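Local coordinates for protein 2-hydroxyhepta-2,4-diene-1, 7-dioateisomerase (Mycobacterium abscessus, PDB 3R6O) that probably acts as a magnesium-dependent isomerase of 2-hydroxyhepta-2,4-diene-1,7-dioate, as a member of the fumarylacetoacetate hydrolase (FAH) family, at residues S152-E158 with N188-D194; L298-I304 with R315-D320; I172-A177 with A262-E266. All blocks are in the same frame, centred on the assembly; numbering follows the deposited sequence. Where two conformers were deposited one is given.

Contact 1. Residues S152-E158 with N188-D194; sequences SHALDYE and NDITARD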
loop_
_atom_site.group_PDB
_atom_site.type_symbol
_atom_site.label_atom_id
_atom_site.label_comp_id
_atom_site.label_asym_id
_atom_site.label_seq_id
_atom_site.Cartn_x
_atom_site.Cartn_y
_atom_site.Cartn_z
ATOM N N SER A 152 12.594 18.392 -0.764
ATOM C CA SER A 152 13.608 17.602 -1.442
ATOM C C SER A 152 14.397 18.410 -2.437
ATOM O O SER A 152 13.843 19.154 -3.255
ATOM C CB SER A 152 13.009 16.376 -2.154
ATOM O OG SER A 152 14.038 15.669 -2.838
ATOM N N HIS A 153 15.706 18.224 -2.366
ATOM C CA HIS A 153 16.662 18.808 -3.297
ATOM C C HIS A 153 17.455 17.684 -3.997
ATOM O O HIS A 153 18.533 17.910 -4.533
ATOM C CB HIS A 153 17.626 19.698 -2.507
ATOM C CG HIS A 153 17.006 20.961 -1.984
ATOM N ND1 HIS A 153 16.132 20.978 -0.917
ATOM C CD2 HIS A 153 17.191 22.255 -2.340
ATOM C CE1 HIS A 153 15.769 22.226 -0.665
ATOM N NE2 HIS A 153 16.407 23.021 -1.506
ATOM N N ALA A 154 16.899 16.472 -4.013
ATOM C CA ALA A 154 17.594 15.335 -4.620
ATOM C C ALA A 154 16.587 14.357 -5.167
ATOM O O ALA A 154 16.526 13.223 -4.721
ATOM C CB ALA A 154 18.509 14.656 -3.599
ATOM N N LEU A 155 15.800 14.812 -6.141
ATOM C CA LEU A 155 14.767 14.000 -6.758
ATOM C C LEU A 155 15.316 13.183 -7.913
ATOM O O LEU A 155 15.848 13.741 -8.898
ATOM C CB LEU A 155 13.606 14.874 -7.264
ATOM C CG LEU A 155 12.329 14.109 -7.643
ATOM C CD1 LEU A 155 11.726 13.477 -6.414
ATOM C CD2 LEU A 155 11.334 15.041 -8.357
ATOM N N ASP A 156 15.202 11.859 -7.786
ATOM C CA ASP A 156 15.733 10.955 -8.790
ATOM C C ASP A 156 14.631 10.258 -9.616
ATOM O O ASP A 156 13.501 10.084 -9.159
ATOM C CB ASP A 156 16.639 9.914 -8.130
ATOM C CG ASP A 156 17.863 9.603 -8.954
ATOM O OD1 ASP A 156 17.904 10.002 -10.131
ATOM O OD2 ASP A 156 18.801 8.953 -8.409
ATOM N N TYR A 157 15.030 9.825 -10.803
ATOM C CA TYR A 157 14.241 9.058 -11.768
ATOM C C TYR A 157 14.740 7.608 -11.827
ATOM O O TYR A 157 15.925 7.325 -11.603
ATOM C CB TYR A 157 14.347 9.717 -13.169
ATOM C CG TYR A 157 15.799 9.901 -13.565
ATOM C CD1 TYR A 157 16.496 8.884 -14.215
ATOM C CD2 TYR A 157 16.504 11.045 -13.183
ATOM C CE1 TYR A 157 17.877 9.027 -14.526
ATOM C CE2 TYR A 157 17.878 11.208 -13.482
ATOM C CZ TYR A 157 18.565 10.181 -14.142
ATOM O OH TYR A 157 19.922 10.333 -14.466
ATOM N N GLU A 158 13.814 6.690 -12.112
ATOM C CA GLU A 158 14.120 5.276 -12.228
ATOM C C GLU A 158 13.116 4.635 -13.175
ATOM O O GLU A 158 12.029 4.283 -12.728
ATOM C CB GLU A 158 13.973 4.603 -10.891
ATOM C CG GLU A 158 14.801 5.183 -9.787
ATOM C CD GLU A 158 14.695 4.379 -8.508
ATOM O OE1 GLU A 158 13.600 4.116 -8.054
ATOM O OE2 GLU A 158 15.732 3.992 -7.941
ATOM N N ASN A 188 7.771 4.680 -13.667
ATOM C CA ASN A 188 8.984 5.302 -13.010
ATOM C C ASN A 188 8.912 5.226 -11.483
ATOM O O ASN A 188 7.908 5.616 -10.894
ATOM C CB ASN A 188 9.134 6.744 -13.460
ATOM C CG ASN A 188 10.599 7.231 -13.377
ATOM O OD1 ASN A 188 11.148 7.357 -12.299
ATOM N ND2 ASN A 188 11.232 7.418 -14.528
ATOM N N ASP A 189 9.942 4.693 -10.815
ATOM C CA ASP A 189 9.971 4.748 -9.360
ATOM C C ASP A 189 10.705 6.036 -8.945
ATOM O O ASP A 189 11.882 5.999 -8.623
ATOM C CB ASP A 189 10.666 3.499 -8.785
ATOM C CG ASP A 189 10.645 3.465 -7.291
ATOM O OD1 ASP A 189 10.024 4.366 -6.683
ATOM O OD2 ASP A 189 11.254 2.569 -6.682
ATOM N N ILE A 190 10.009 7.171 -9.020
ATOM C CA ILE A 190 10.551 8.467 -8.601
ATOM C C ILE A 190 10.800 8.420 -7.104
ATOM O O ILE A 190 9.909 8.026 -6.332
ATOM C CB ILE A 190 9.561 9.646 -8.836
ATOM C CG1 ILE A 190 9.119 9.770 -10.313
ATOM C CG2 ILE A 190 10.151 11.022 -8.249
ATOM C CD1 ILE A 190 10.171 10.210 -11.323
ATOM N N THR A 191 11.956 8.926 -6.705
ATOM C CA THR A 191 12.462 8.795 -5.340
ATOM C C THR A 191 13.197 10.086 -4.937
ATOM O O THR A 191 14.012 10.600 -5.693
ATOM C CB THR A 191 13.430 7.608 -5.232
ATOM O OG1 THR A 191 12.754 6.415 -5.629
ATOM C CG2 THR A 191 13.922 7.434 -3.770
ATOM N N ALA A 192 12.856 10.617 -3.773
ATOM C CA ALA A 192 13.475 11.789 -3.207
ATOM C C ALA A 192 14.539 11.226 -2.278
ATOM O O ALA A 192 14.226 10.788 -1.177
ATOM C CB ALA A 192 12.445 12.614 -2.427
ATOM N N ARG A 193 15.789 11.207 -2.736
ATOM C CA ARG A 193 16.814 10.393 -2.077
ATOM C C ARG A 193 17.246 10.976 -0.740
ATOM O O ARG A 193 17.678 10.230 0.158
ATOM C CB ARG A 193 18.028 10.201 -2.995
ATOM C CG ARG A 193 17.663 9.427 -4.202
ATOM C CD ARG A 193 18.672 8.388 -4.599
ATOM N NE ARG A 193 18.348 7.872 -5.923
ATOM C CZ ARG A 193 17.557 6.832 -6.193
ATOM N NH1 ARG A 193 16.983 6.127 -5.219
ATOM N NH2 ARG A 193 17.369 6.464 -7.461
ATOM N N ASP A 194 17.144 12.300 -0.623
ATOM C CA ASP A 194 17.482 13.012 0.615
ATOM C C ASP A 194 16.410 12.807 1.679
ATOM O O ASP A 194 16.719 12.688 2.849
ATOM C CB ASP A 194 17.755 14.491 0.372
ATOM C CG ASP A 194 16.646 15.235 -0.415
ATOM O OD1 ASP A 194 15.765 14.657 -1.089
ATOM O OD2 ASP A 194 16.750 16.477 -0.419
HETATM O O HOH W 1 15.744 3.361 -4.555
#

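Contact 2. Residues L298-I304 with R315-D320; sequences LRPGDVI and RLPVHD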
loop_
_atom_site.group_PDB
_atom_site.type_symbol
_atom_site.label_atom_id
_atom_site.label_comp_id
_atom_site.label_asym_id
_atom_site.label_seq_id
_atom_site.Cartn_x
_atom_site.Cartn_y
_atom_site.Cartn_z
ATOM N N LEU A 298 16.664 15.486 -10.931
ATOM C CA LEU A 298 15.673 16.226 -11.692
ATOM C C LEU A 298 15.710 17.698 -11.270
ATOM O O LEU A 298 15.798 18.005 -10.088
ATOM C CB LEU A 298 14.295 15.624 -11.493
ATOM C CG LEU A 298 14.185 14.153 -11.923
ATOM C CD1 LEU A 298 12.771 13.526 -11.575
ATOM C CD2 LEU A 298 14.504 14.052 -13.408
ATOM N N ARG A 299 15.694 18.574 -12.268
ATOM C CA ARG A 299 15.763 20.021 -12.095
ATOM C C ARG A 299 14.432 20.607 -12.561
ATOM O O ARG A 299 13.786 20.043 -13.424
ATOM C CB ARG A 299 16.884 20.583 -12.949
ATOM C CG ARG A 299 18.304 20.079 -12.555
ATOM C CD ARG A 299 19.303 20.312 -13.703
ATOM N NE ARG A 299 18.955 19.528 -14.898
ATOM C CZ ARG A 299 19.716 19.366 -15.982
ATOM N NH1 ARG A 299 20.947 19.898 -16.088
ATOM N NH2 ARG A 299 19.245 18.615 -16.975
ATOM N N PRO A 300 13.997 21.720 -11.963
ATOM C CA PRO A 300 12.828 22.430 -12.520
ATOM C C PRO A 300 12.941 22.729 -14.023
ATOM O O PRO A 300 13.951 23.266 -14.509
ATOM C CB PRO A 300 12.768 23.705 -11.687
ATOM C CG PRO A 300 14.169 23.881 -11.181
ATOM C CD PRO A 300 14.686 22.509 -10.931
ATOM N N GLY A 301 11.915 22.350 -14.776
ATOM C CA GLY A 301 11.935 22.512 -16.206
ATOM C C GLY A 301 12.528 21.362 -17.024
ATOM O O GLY A 301 12.403 21.363 -18.252
ATOM N N ASP A 302 13.190 20.398 -16.380
ATOM C CA ASP A 302 13.531 19.151 -17.084
ATOM C C ASP A 302 12.251 18.484 -17.626
ATOM O O ASP A 302 11.176 18.608 -17.034
ATOM C CB ASP A 302 14.236 18.161 -16.149
ATOM C CG ASP A 302 15.714 18.448 -15.973
ATOM O OD1 ASP A 302 16.283 19.188 -16.789
ATOM O OD2 ASP A 302 16.320 17.920 -14.999
ATOM N N VAL A 303 12.396 17.756 -18.724
ATOM C CA VAL A 303 11.342 16.902 -19.265
ATOM C C VAL A 303 11.899 15.485 -19.368
ATOM O O VAL A 303 12.928 15.278 -20.026
ATOM C CB VAL A 303 10.900 17.402 -20.658
ATOM C CG1 VAL A 303 9.772 16.493 -21.229
ATOM C CG2 VAL A 303 10.451 18.874 -20.589
ATOM N N ILE A 304 11.247 14.538 -18.671
ATOM C CA ILE A 304 11.579 13.137 -18.754
ATOM C C ILE A 304 10.834 12.503 -19.927
ATOM O O ILE A 304 9.598 12.606 -20.022
ATOM C CB ILE A 304 11.178 12.366 -17.473
ATOM C CG1 ILE A 304 11.862 12.961 -16.242
ATOM C CG2 ILE A 304 11.477 10.837 -17.605
ATOM C CD1 ILE A 304 11.092 12.671 -14.946
ATOM N N ARG A 315 6.062 11.452 -21.383
ATOM C CA ARG A 315 6.678 12.795 -21.360
ATOM C C ARG A 315 6.230 13.518 -20.103
ATOM O O ARG A 315 5.073 14.012 -20.014
ATOM C CB ARG A 315 6.262 13.590 -22.584
ATOM C CG ARG A 315 6.885 14.944 -22.601
ATOM C CD ARG A 315 6.681 15.642 -23.932
ATOM N NE ARG A 315 7.386 16.919 -23.933
ATOM C CZ ARG A 315 6.983 18.001 -23.260
ATOM N NH1 ARG A 315 5.879 17.970 -22.539
ATOM N NH2 ARG A 315 7.699 19.122 -23.301
ATOM N N LEU A 316 7.148 13.625 -19.152
ATOM C CA LEU A 316 6.840 14.105 -17.841
ATOM C C LEU A 316 7.610 15.395 -17.527
ATOM O O LEU A 316 8.846 15.362 -17.319
ATOM C CB LEU A 316 7.201 13.033 -16.821
ATOM C CG LEU A 316 6.841 11.571 -17.043
ATOM C CD1 LEU A 316 7.494 10.719 -15.917
ATOM C CD2 LEU A 316 5.313 11.371 -17.099
ATOM N N PRO A 317 6.903 16.538 -17.528
ATOM C CA PRO A 317 7.571 17.786 -17.146
ATOM C C PRO A 317 7.807 17.832 -15.637
ATOM O O PRO A 317 6.975 17.323 -14.898
ATOM C CB PRO A 317 6.617 18.870 -17.622
ATOM C CG PRO A 317 5.261 18.208 -17.718
ATOM C CD PRO A 317 5.487 16.724 -17.903
ATOM N N VAL A 318 8.959 18.374 -15.216
ATOM C CA VAL A 318 9.312 18.479 -13.797
ATOM C C VAL A 318 9.125 19.918 -13.297
ATOM O O VAL A 318 9.582 20.853 -13.923
ATOM C CB VAL A 318 10.781 18.045 -13.533
ATOM C CG1 VAL A 318 11.138 18.243 -12.046
ATOM C CG2 VAL A 318 10.979 16.565 -13.968
ATOM N N HIS A 319 8.417 20.060 -12.176
ATOM C CA HIS A 319 8.197 21.344 -11.529
ATOM C C HIS A 319 8.460 21.189 -10.036
ATOM O O HIS A 319 7.920 20.262 -9.418
ATOM C CB HIS A 319 6.743 21.765 -11.687
ATOM C CG HIS A 319 6.318 22.005 -13.110
ATOM N ND1 HIS A 319 6.226 23.264 -13.654
ATOM C CD2 HIS A 319 5.921 21.148 -14.078
ATOM C CE1 HIS A 319 5.812 23.175 -14.907
ATOM N NE2 HIS A 319 5.636 21.899 -15.197
ATOM N N ASP A 320 9.180 22.146 -9.459
ATOM C CA ASP A 320 9.391 22.226 -8.014
ATOM C C ASP A 320 8.265 22.976 -7.343
ATOM O O ASP A 320 7.819 24.021 -7.840
ATOM C CB ASP A 320 10.687 22.965 -7.700
ATOM C CG ASP A 320 11.934 22.194 -8.112
ATOM O OD1 ASP A 320 11.816 21.102 -8.692
ATOM O OD2 ASP A 320 13.042 22.741 -7.889
HETATM O O HOH W 2 13.861 19.686 -8.674
#

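Contact 3. Residues I172-A177 with A262-E266; sequences IERSQA and AEVVE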
loop_
_atom_site.group_PDB
_atom_site.type_symbol
_atom_site.label_atom_id
_atom_site.label_comp_id
_atom_site.label_asym_id
_atom_site.label_seq_id
_atom_site.Cartn_x
_atom_site.Cartn_y
_atom_site.Cartn_z
ATOM N N ILE A 172 2.987 -18.009 -5.216
ATOM C CA ILE A 172 2.852 -18.332 -6.629
ATOM C C ILE A 172 4.119 -19.024 -7.080
ATOM O O ILE A 172 5.218 -18.535 -6.834
ATOM C CB ILE A 172 2.645 -17.073 -7.464
ATOM C CG1 ILE A 172 1.398 -16.328 -6.985
ATOM C CG2 ILE A 172 2.584 -17.370 -8.998
ATOM C CD1 ILE A 172 1.236 -15.012 -7.642
ATOM N N GLU A 173 3.962 -20.171 -7.729
ATOM C CA GLU A 173 5.107 -20.919 -8.210
ATOM C C GLU A 173 5.587 -20.243 -9.513
ATOM O O GLU A 173 4.776 -19.714 -10.310
ATOM C CB GLU A 173 4.707 -22.399 -8.384
ATOM C CG GLU A 173 5.770 -23.447 -7.984
ATOM C CD GLU A 173 6.212 -23.392 -6.529
ATOM O OE1 GLU A 173 5.555 -22.737 -5.689
ATOM O OE2 GLU A 173 7.239 -24.027 -6.218
ATOM N N ARG A 174 6.897 -20.233 -9.712
ATOM C CA ARG A 174 7.522 -19.650 -10.889
ATOM C C ARG A 174 6.805 -19.981 -12.206
ATOM O O ARG A 174 6.500 -19.085 -12.967
ATOM C CB ARG A 174 8.966 -20.145 -10.969
ATOM C CG ARG A 174 9.898 -19.268 -11.710
ATOM C CD ARG A 174 11.324 -19.834 -11.598
ATOM N NE ARG A 174 11.714 -19.952 -10.182
ATOM C CZ ARG A 174 12.957 -19.846 -9.711
ATOM N NH1 ARG A 174 13.985 -19.661 -10.530
ATOM N NH2 ARG A 174 13.168 -19.950 -8.399
ATOM N N SER A 175 6.518 -21.253 -12.465
ATOM C CA SER A 175 5.983 -21.654 -13.766
ATOM C C SER A 175 4.524 -21.220 -13.968
ATOM O O SER A 175 4.022 -21.226 -15.083
ATOM C CB SER A 175 6.075 -23.167 -13.946
ATOM O OG SER A 175 5.126 -23.788 -13.109
ATOM N N GLN A 176 3.863 -20.864 -12.880
ATOM C CA GLN A 176 2.503 -20.340 -12.874
ATOM C C GLN A 176 2.424 -18.820 -12.781
ATOM O O GLN A 176 1.353 -18.277 -12.935
ATOM C CB GLN A 176 1.718 -20.900 -11.685
ATOM C CG GLN A 176 1.767 -22.423 -11.439
ATOM C CD GLN A 176 1.027 -23.232 -12.471
ATOM O OE1 GLN A 176 1.158 -22.979 -13.649
ATOM N NE2 GLN A 176 0.235 -24.216 -12.030
ATOM N N ALA A 177 3.544 -18.129 -12.564
ATOM C CA ALA A 177 3.555 -16.660 -12.485
ATOM C C ALA A 177 2.805 -15.982 -13.655
ATOM O O ALA A 177 2.067 -15.027 -13.450
ATOM C CB ALA A 177 4.962 -16.159 -12.439
ATOM N N ALA A 262 9.049 -13.853 -13.975
ATOM C CA ALA A 262 8.444 -14.968 -13.268
ATOM C C ALA A 262 8.982 -15.074 -11.840
ATOM O O ALA A 262 8.227 -15.237 -10.894
ATOM C CB ALA A 262 8.625 -16.303 -14.089
ATOM N N GLU A 263 10.285 -14.912 -11.685
ATOM C CA GLU A 263 10.928 -14.982 -10.381
ATOM C C GLU A 263 10.577 -13.808 -9.478
ATOM O O GLU A 263 10.534 -13.964 -8.254
ATOM C CB GLU A 263 12.442 -15.032 -10.553
ATOM C CG GLU A 263 12.976 -16.254 -11.188
ATOM C CD GLU A 263 14.468 -16.110 -11.510
ATOM O OE1 GLU A 263 14.845 -15.361 -12.470
ATOM O OE2 GLU A 263 15.258 -16.756 -10.781
ATOM N N VAL A 264 10.370 -12.641 -10.080
ATOM C CA VAL A 264 9.807 -11.456 -9.386
ATOM C C VAL A 264 8.452 -11.789 -8.748
ATOM O O VAL A 264 8.273 -11.626 -7.541
ATOM C CB VAL A 264 9.724 -10.243 -10.325
ATOM C CG1 VAL A 264 8.887 -9.087 -9.717
ATOM C CG2 VAL A 264 11.152 -9.701 -10.617
ATOM N N VAL A 265 7.541 -12.354 -9.542
ATOM C CA VAL A 265 6.218 -12.701 -9.040
ATOM C C VAL A 265 6.294 -13.755 -7.924
ATOM O O VAL A 265 5.607 -13.637 -6.889
ATOM C CB VAL A 265 5.302 -13.172 -10.169
ATOM C CG1 VAL A 265 4.000 -13.749 -9.603
ATOM C CG2 VAL A 265 5.025 -12.013 -11.144
ATOM N N GLU A 266 7.124 -14.776 -8.153
ATOM C CA GLU A 266 7.432 -15.781 -7.153
ATOM C C GLU A 266 7.989 -15.195 -5.860
ATOM O O GLU A 266 7.487 -15.516 -4.774
ATOM C CB GLU A 266 8.425 -16.801 -7.718
ATOM C CG GLU A 266 8.813 -17.915 -6.771
ATOM C CD GLU A 266 9.851 -18.846 -7.366
ATOM O OE1 GLU A 266 10.826 -18.365 -7.957
ATOM O OE2 GLU A 266 9.649 -20.060 -7.301
HETATM O O HOH W 3 6.085 -17.739 -4.276
#

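Contact 1. Residues S152-E158 with N188-D194
Two antiparallel strands of the magnesium-binding mixed sheet meet where R193, at the end of one, binds D156 and E158 of the other, beside the magnesium ligand D189. The ladder is short: D156 and T191 form a hydrogen-bonded pair, with D156 N to T191 O at 2.7 Å, and L155 lies opposite A192 in the adjoining non-hydrogen-bonded pair. R193, first residue of helix 193-196, extends the pairing through its N to A154 O. A bend at chi2 brings its guanidinium edge-on to two carboxylates. NE reaches the anti lone pair of D156 OD2 at 2.7 Å, and NH2 meets the same oxygen, a side-on grip on one atom. NH2 also gives a nearly straight bond to E158 OE2 (3.0 Å, 173°), from above that carboxylate's plane. This ladder brings two metal ligands together: D189 binds the magnesium ion here, and E158 is also a known magnesium ligand of this protein, although no ion is bound to it in this chain. E158 OE1 lies 3.1 Å from D189 OD2, while K134 and K214 form salt bridges to D189, probably easing the negative charge. Because E158 CG is anti to its carbonyl carbon (chi1 -57°), the extended chain lies alongside D189, pointing the same way. At the far end D194 holds S152-H153 by both oxygens, OD1 taking S152 OG at 2.7 Å and OD2 H153 N at 2.8 Å.

Contact 2. Residues L298-I304 with R315-D320
G301 N donates to V318 O at 2.9 Å, and V318 N returns a bond to D302 O, satisfying both backbone polar atoms of V318. Two residues on, I304 and L316 exchange a reciprocal pair, I304 N to L316 O at 2.9 Å and L316 N to I304 O at 2.8 Å. Between them V303 and P317 form the non-hydrogen-bonded pair, where proline's missing N-H costs the ladder no bond; V303 N, pointing away from it, donates to N245 OD1. The D302 carboxylate holds the turn: OD2 accepts from R299 N and, through its syn lone pair, from R299 NE at 3.1 Å (173°), while OD1 accepts from N245 ND2 and pairs with R299 NH2 in a salt bridge whose hydrogen bond is weak. A water donates to both L298 O (2.9 Å) and D320 OD1, bridging the segments. V318 CG2 meets I304 CD1 at 4.0 Å, and R315, extended as far as NE, crosses V303 at a slant, with V303 CG1 over one guanidinium face, offset toward the rim. These are the arms of an antiparallel beta hairpin, strands 303-308 and 312-320, entered through a type II turn from R299 to D302 with glycine at its third position.

Contact 3. Residues I172-A177 with A262-E266
R174 reaches from the 172-177 loop along helix 261-269, its side chain laid between A262, E263 and E266. Starting at the root, CB lies 3.7 Å from E266 OE2. CG, anti to the backbone N (chi1 -155°), is 4.0 Å from the methyl CB of A262, and CD is equally far from E263 CG and E266 OE1. A bend at chi3 then sets the guanidinium between the two glutamates. NE and NH2 both lie 2.9 Å from E266 OE1, and the NH2 contact is a salt bridge in which the guanidinium and carboxylate planes stand perpendicular. NH1 makes a longer salt bridge with E263 OE2 at 3.2 Å; that oxygen is well out of the guanidinium plane, so the attraction is one of charge alone, and E263 CG covers one guanidinium face. The other oxygen of E263 accepts from G260 N, which ties this glutamate to the start of its own helix. Beside the charged group the contact is apolar: A177 CB rests 3.8 Å from V265 CB, and I172 CD1 meets V265 CG1 at 3.6 Å. A water donates to both I172 O and E266 O, bridging the two backbones. The whole is a helix flank packed against the connection between strands 155-165 and 181-192, away from the metal site, with two glutamates spaced i, i+3 on one helix sharing a single arginine.

Overall arrangement
Contacts 1 and 2 adjoin, their centres 12 Å apart. L155 O lies 2.8 Å from L298 N, a probable hydrogen bond, and L298 also packs its methyls on Y157 and I190, so the residue leading into the hairpin's turn leans on the strand pair that carries the metal ligands. Contact 1 thus holds part of the magnesium site, D189, with E160 completing it, whereas the L298 side chain in contact 2 is about 13 Å from the ion. Contact 3 stands apart, its centre 29 Å from that of contact 1 and 36 Å from that of contact 2, yet its 172-177 segment belongs to the connection between the very strands paired in contact 1.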